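Local coordinates for Baccell_00875 (Bacteroides cellulosilyticus DSM 14838, PDB 5NO8), which is a polysaccharide lyase that probably cleaves the linkage between capping L-rhamnose and glucuronic acid on complex arabinogalactan proteins, at residues R50-Y63 with P147-S161. Residues are numbered along the deposited sequence; the frame is centred on the assembly and turned at random.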
loop_
_atom_site.group_PDB
_atom_site.type_symbol
_atom_site.label_atom_id
_atom_site.label_comp_id
_atom_site.label_asym_id
_atom_site.label_seq_id
_atom_site.Cartn_x
_atom_site.Cartn_y
_atom_site.Cartn_z
ATOM N N ARG A 50 22.881 -10.116 -10.650
ATOM C CA ARG A 50 22.554 -10.362 -9.264
ATOM C C ARG A 50 21.969 -11.754 -9.004
ATOM O O ARG A 50 21.836 -12.137 -7.849
ATOM C CB ARG A 50 21.620 -9.270 -8.745
ATOM C CG ARG A 50 22.211 -7.864 -8.860
ATOM C CD ARG A 50 21.197 -6.782 -8.537
ATOM N NE ARG A 50 21.860 -5.480 -8.358
ATOM C CZ ARG A 50 22.261 -4.677 -9.348
ATOM N NH1 ARG A 50 22.085 -5.010 -10.619
ATOM N NH2 ARG A 50 22.860 -3.513 -9.056
ATOM N N SER A 51 21.598 -12.482 -10.061
ATOM C CA SER A 51 21.127 -13.870 -9.985
ATOM C C SER A 51 19.938 -14.037 -9.019
ATOM O O SER A 51 19.855 -14.993 -8.257
ATOM C CB SER A 51 22.282 -14.808 -9.592
ATOM O OG SER A 51 23.295 -14.772 -10.583
ATOM N N MET A 52 19.028 -13.079 -9.052
ATOM C CA MET A 52 17.888 -13.104 -8.145
ATOM C C MET A 52 16.966 -14.303 -8.434
ATOM O O MET A 52 16.732 -14.658 -9.588
ATOM C CB MET A 52 17.108 -11.804 -8.334
ATOM C CG MET A 52 15.785 -11.788 -7.637
ATOM S SD MET A 52 15.158 -10.130 -7.685
ATOM C CE MET A 52 13.578 -10.534 -6.983
ATOM N N ASN A 53 16.451 -14.893 -7.368
ATOM C CA ASN A 53 15.365 -15.880 -7.438
ATOM C C ASN A 53 14.058 -15.132 -7.213
ATOM O O ASN A 53 13.889 -14.489 -6.190
ATOM C CB ASN A 53 15.534 -16.937 -6.357
ATOM C CG ASN A 53 14.549 -18.098 -6.503
ATOM O OD1 ASN A 53 13.724 -18.139 -7.424
ATOM N ND2 ASN A 53 14.664 -19.063 -5.610
ATOM N N TRP A 54 13.179 -15.180 -8.195
ATOM C CA TRP A 54 11.939 -14.401 -8.156
ATOM C C TRP A 54 10.861 -15.049 -7.309
ATOM O O TRP A 54 9.831 -14.400 -7.022
ATOM C CB TRP A 54 11.451 -14.118 -9.570
ATOM C CG TRP A 54 12.370 -13.167 -10.251
ATOM C CD1 TRP A 54 13.537 -13.464 -10.934
ATOM C CD2 TRP A 54 12.270 -11.747 -10.251
ATOM N NE1 TRP A 54 14.126 -12.315 -11.378
ATOM C CE2 TRP A 54 13.371 -11.246 -10.980
ATOM C CE3 TRP A 54 11.328 -10.843 -9.745
ATOM C CZ2 TRP A 54 13.563 -9.877 -11.183
ATOM C CZ3 TRP A 54 11.513 -9.498 -9.962
ATOM C CH2 TRP A 54 12.630 -9.023 -10.672
ATOM N N VAL A 55 11.087 -16.284 -6.876
ATOM C CA VAL A 55 10.190 -16.942 -5.913
ATOM C C VAL A 55 10.835 -17.201 -4.556
ATOM O O VAL A 55 12.068 -17.312 -4.423
ATOM C CB VAL A 55 9.553 -18.249 -6.466
ATOM C CG1 VAL A 55 8.745 -17.979 -7.716
ATOM C CG2 VAL A 55 10.563 -19.342 -6.749
ATOM N N VAL A 56 9.980 -17.284 -3.547
ATOM C CA VAL A 56 10.365 -17.699 -2.213
ATOM C C VAL A 56 10.766 -19.166 -2.320
ATOM O O VAL A 56 10.103 -19.918 -3.021
ATOM C CB VAL A 56 9.190 -17.550 -1.215
ATOM C CG1 VAL A 56 9.608 -17.958 0.198
ATOM C CG2 VAL A 56 8.684 -16.107 -1.201
ATOM N N LYS A 57 11.817 -19.575 -1.615
ATOM C CA LYS A 57 12.162 -21.005 -1.576
ATOM C C LYS A 57 11.116 -21.771 -0.800
ATOM O O LYS A 57 10.649 -21.322 0.244
ATOM C CB LYS A 57 13.553 -21.222 -0.995
ATOM C CG LYS A 57 14.637 -20.800 -1.980
ATOM C CD LYS A 57 16.021 -21.194 -1.499
ATOM C CE LYS A 57 16.412 -20.373 -0.291
ATOM N NZ LYS A 57 17.857 -20.506 0.021
ATOM N N THR A 58 10.728 -22.931 -1.316
ATOM C CA THR A 58 9.623 -23.684 -0.729
ATOM C C THR A 58 10.134 -25.043 -0.231
ATOM O O THR A 58 9.469 -26.065 -0.349
ATOM C CB THR A 58 8.452 -23.793 -1.729
ATOM O OG1 THR A 58 8.938 -24.204 -3.018
ATOM C CG2 THR A 58 7.753 -22.439 -1.881
ATOM N N ASP A 59 11.324 -25.018 0.360
ATOM C CA ASP A 59 11.937 -26.203 0.985
ATOM C C ASP A 59 12.238 -25.963 2.458
ATOM O O ASP A 59 13.035 -26.680 3.046
ATOM C CB ASP A 59 13.230 -26.581 0.231
ATOM C CG ASP A 59 14.282 -25.463 0.222
ATOM O OD1 ASP A 59 14.080 -24.354 0.798
ATOM O OD2 ASP A 59 15.356 -25.689 -0.382
ATOM N N GLY A 60 11.617 -24.951 3.064
ATOM C CA GLY A 60 11.886 -24.608 4.455
ATOM C C GLY A 60 13.184 -23.857 4.752
ATOM O O GLY A 60 13.434 -23.542 5.894
ATOM N N THR A 61 14.002 -23.553 3.757
ATOM C CA THR A 61 15.319 -22.932 3.990
ATOM C C THR A 61 15.322 -21.404 3.970
ATOM O O THR A 61 16.277 -20.775 4.442
ATOM C CB THR A 61 16.368 -23.426 2.981
ATOM O OG1 THR A 61 16.018 -23.021 1.651
ATOM C CG2 THR A 61 16.491 -24.955 3.036
ATOM N N GLN A 62 14.268 -20.794 3.435
ATOM C CA GLN A 62 14.131 -19.341 3.498
ATOM C C GLN A 62 13.271 -18.954 4.680
ATOM O O GLN A 62 13.631 -18.061 5.440
ATOM C CB GLN A 62 13.553 -18.816 2.186
ATOM C CG GLN A 62 13.601 -17.311 2.090
ATOM C CD GLN A 62 13.239 -16.781 0.727
ATOM O OE1 GLN A 62 13.220 -17.520 -0.260
ATOM N NE2 GLN A 62 13.006 -15.465 0.653
ATOM N N TYR A 63 12.100 -19.570 4.792
ATOM C CA TYR A 63 11.259 -19.506 5.989
ATOM C C TYR A 63 10.908 -20.931 6.398
ATOM O O TYR A 63 10.429 -21.719 5.552
ATOM C CB TYR A 63 9.969 -18.694 5.727
ATOM C CG TYR A 63 10.260 -17.282 5.312
ATOM C CD1 TYR A 63 10.659 -16.339 6.246
ATOM C CD2 TYR A 63 10.200 -16.899 3.960
ATOM C CE1 TYR A 63 10.958 -15.042 5.869
ATOM C CE2 TYR A 63 10.494 -15.602 3.567
ATOM C CZ TYR A 63 10.865 -14.683 4.530
ATOM O OH TYR A 63 11.150 -13.413 4.184
ATOM N N PRO A 147 4.400 -17.785 -5.519
ATOM C CA PRO A 147 5.093 -17.270 -4.329
ATOM C C PRO A 147 6.215 -16.307 -4.686
ATOM O O PRO A 147 7.376 -16.595 -4.456
ATOM C CB PRO A 147 5.592 -18.535 -3.638
ATOM C CG PRO A 147 5.784 -19.500 -4.755
ATOM C CD PRO A 147 4.695 -19.206 -5.745
ATOM N N PHE A 148 5.835 -15.153 -5.226
ATOM C CA PHE A 148 6.793 -14.080 -5.571
ATOM C C PHE A 148 7.583 -13.694 -4.318
ATOM O O PHE A 148 7.032 -13.660 -3.196
ATOM C CB PHE A 148 6.089 -12.843 -6.141
ATOM C CG PHE A 148 5.490 -13.040 -7.499
ATOM C CD1 PHE A 148 6.264 -12.909 -8.645
ATOM C CD2 PHE A 148 4.130 -13.318 -7.635
ATOM C CE1 PHE A 148 5.709 -13.080 -9.914
ATOM C CE2 PHE A 148 3.575 -13.507 -8.890
ATOM C CZ PHE A 148 4.360 -13.391 -10.023
ATOM N N ASN A 149 8.869 -13.381 -4.523
ATOM C CA ASN A 149 9.833 -13.178 -3.429
ATOM C C ASN A 149 9.749 -11.750 -2.891
ATOM O O ASN A 149 10.648 -10.934 -3.106
ATOM C CB ASN A 149 11.244 -13.539 -3.946
ATOM C CG ASN A 149 12.216 -13.908 -2.846
ATOM O OD1 ASN A 149 11.851 -14.073 -1.695
ATOM N ND2 ASN A 149 13.495 -14.052 -3.226
ATOM N N ASP A 150 8.618 -11.451 -2.256
ATOM C CA ASP A 150 8.270 -10.116 -1.782
ATOM C C ASP A 150 8.326 -10.177 -0.264
ATOM O O ASP A 150 7.371 -10.582 0.428
ATOM C CB ASP A 150 6.879 -9.699 -2.282
ATOM C CG ASP A 150 6.558 -8.227 -2.007
ATOM O OD1 ASP A 150 7.109 -7.628 -1.034
ATOM O OD2 ASP A 150 5.751 -7.647 -2.788
ATOM N N ASN A 151 9.489 -9.824 0.265
ATOM C CA ASN A 151 9.716 -9.843 1.699
ATOM C C ASN A 151 10.950 -8.981 2.019
ATOM O O ASN A 151 11.633 -8.529 1.107
ATOM C CB ASN A 151 9.846 -11.286 2.213
ATOM C CG ASN A 151 10.787 -12.112 1.374
ATOM O OD1 ASN A 151 11.991 -11.900 1.440
ATOM N ND2 ASN A 151 10.235 -13.046 0.555
ATOM N N TYR A 152 11.167 -8.742 3.306
ATOM C CA TYR A 152 12.062 -7.710 3.795
ATOM C C TYR A 152 13.083 -8.280 4.778
ATOM O O TYR A 152 13.028 -7.966 5.962
ATOM C CB TYR A 152 11.249 -6.629 4.515
ATOM C CG TYR A 152 10.186 -5.907 3.697
ATOM C CD1 TYR A 152 10.428 -5.501 2.379
ATOM C CD2 TYR A 152 8.971 -5.541 4.290
ATOM C CE1 TYR A 152 9.456 -4.802 1.645
ATOM C CE2 TYR A 152 8.007 -4.835 3.577
ATOM C CZ TYR A 152 8.232 -4.480 2.264
ATOM O OH TYR A 152 7.246 -3.767 1.553
ATOM N N PRO A 153 14.014 -9.116 4.303
ATOM C CA PRO A 153 15.034 -9.662 5.229
ATOM C C PRO A 153 15.991 -8.571 5.739
ATOM O O PRO A 153 16.273 -8.525 6.922
ATOM C CB PRO A 153 15.773 -10.695 4.369
ATOM C CG PRO A 153 15.557 -10.235 2.961
ATOM C CD PRO A 153 14.199 -9.615 2.930
ATOM N N ASP A 154 16.452 -7.696 4.852
ATOM C CA ASP A 154 17.305 -6.539 5.190
ATOM C C ASP A 154 17.425 -5.663 3.944
ATOM O O ASP A 154 17.116 -6.131 2.842
ATOM C CB ASP A 154 18.693 -6.965 5.701
ATOM C CG ASP A 154 19.458 -7.836 4.716
ATOM O OD1 ASP A 154 19.875 -7.366 3.639
ATOM O OD2 ASP A 154 19.707 -9.005 5.052
ATOM N N ALA A 155 17.880 -4.417 4.100
ATOM C CA ALA A 155 17.937 -3.483 2.974
ATOM C C ALA A 155 18.780 -3.968 1.792
ATOM O O ALA A 155 18.402 -3.788 0.644
ATOM C CB ALA A 155 18.398 -2.098 3.430
ATOM N N GLN A 156 19.897 -4.639 2.072
ATOM C CA GLN A 156 20.827 -4.985 1.009
ATOM C C GLN A 156 20.256 -6.116 0.166
ATOM O O GLN A 156 20.275 -6.043 -1.041
ATOM C CB GLN A 156 22.195 -5.373 1.564
ATOM C CG GLN A 156 23.000 -4.170 2.069
ATOM C CD GLN A 156 22.394 -3.460 3.292
ATOM O OE1 GLN A 156 22.411 -2.218 3.366
ATOM N NE2 GLN A 156 21.860 -4.237 4.258
ATOM N N GLN A 157 19.735 -7.149 0.807
ATOM C CA GLN A 157 19.094 -8.222 0.040
ATOM C C GLN A 157 17.822 -7.735 -0.668
ATOM O O GLN A 157 17.517 -8.181 -1.766
ATOM C CB GLN A 157 18.759 -9.397 0.935
ATOM C CG GLN A 157 19.962 -10.189 1.385
ATOM C CD GLN A 157 19.514 -11.387 2.192
ATOM O OE1 GLN A 157 19.394 -11.307 3.409
ATOM N NE2 GLN A 157 19.215 -12.486 1.514
ATOM N N CYS A 158 17.075 -6.835 -0.027
ATOM C CA CYS A 158 15.858 -6.292 -0.658
ATOM C C CYS A 158 16.176 -5.568 -1.946
ATOM O O CYS A 158 15.621 -5.869 -2.983
ATOM C CB CYS A 158 15.134 -5.348 0.268
ATOM S SG CYS A 158 14.324 -6.207 1.594
ATOM N N ILE A 159 17.124 -4.642 -1.865
ATOM C CA ILE A 159 17.505 -3.819 -2.992
ATOM C C ILE A 159 17.970 -4.643 -4.196
ATOM O O ILE A 159 17.633 -4.336 -5.343
ATOM C CB ILE A 159 18.567 -2.789 -2.499
ATOM C CG1 ILE A 159 17.867 -1.688 -1.683
ATOM C CG2 ILE A 159 19.432 -2.236 -3.606
ATOM C CD1 ILE A 159 16.980 -0.752 -2.458
ATOM N N ASN A 160 18.728 -5.705 -3.933
ATOM C CA ASN A 160 19.331 -6.478 -5.006
ATOM C C ASN A 160 18.556 -7.723 -5.414
ATOM O O ASN A 160 18.723 -8.183 -6.537
ATOM C CB ASN A 160 20.753 -6.862 -4.587
ATOM C CG ASN A 160 21.655 -5.646 -4.516
ATOM O OD1 ASN A 160 21.969 -5.030 -5.539
ATOM N ND2 ASN A 160 22.053 -5.282 -3.316
ATOM N N SER A 161 17.769 -8.264 -4.492
ATOM C CA SER A 161 17.300 -9.660 -4.591
ATOM C C SER A 161 15.864 -9.949 -4.157
ATOM O O SER A 161 15.528 -11.119 -3.965
ATOM C CB SER A 161 18.221 -10.543 -3.726
ATOM O OG SER A 161 19.576 -10.311 -4.080
HETATM O O HOH W 1 23.537 -2.986 -6.003
HETATM O O HOH W 2 20.086 -12.273 -5.890
HETATM O O HOH W 3 16.701 -13.670 -4.584
HETATM O O HOH W 4 13.834 -13.686 2.822
#
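Val55 and Phe148 form a single beta bridge, their CA atoms 4.5 Å apart: Asn149 N donates to Trp54 O, and Val56 N meets Pro147 O at 2.8 Å, nearly head-on to the carbonyl. Just past this bridge the side chain of Asn149, with CG anti to the backbone N (chi1 -157°), enters the bend of 50-63 and uses both ends of its amide. Asn149 ND2 donates to Asn53 O at 3.0 Å, while Asn149 OD1 accepts from Gln62 NE2, also at 3.0 Å, in the carbonyl plane and on a lone pair. A second donor, Asn151 ND2, reaches the same oxygen, and Gln62 OE1 in turn takes up Lys57 N, tying the amide network back into its own loop. A leucine in place of Asn149 would probably leave Asn53 O, Gln62 NE2 and Asn151 ND2 each without the bond just described. Both segments are largely irregular connections, one between strands 40-45 and 75-81, the other leading from strand 137-145 into helix 155-161, so that the bridge and the asparagine stitch two loops together in the beta-rich part of the chain. A water joins Gln62 NE2, Tyr63 OH and Asn151 OD1; the last also accepts from Arg162. Met52, its chain extended, lays SD against the backbone of Ser161, 3.6 Å from Ser161 C, and its CE sits over one face of the Trp54 ring. On helix 155-161, Asn160 OD1 accepts from Arg50 NE at 2.9 Å, the guanidinium and amide planes only 10° apart; a water spans Arg50 NH2 and the same oxygen. Asn160 ND2 turns back to Gln156 O, so the Asn160 amide is held at both ends, and Phe184 makes a cation-pi contact with Arg50.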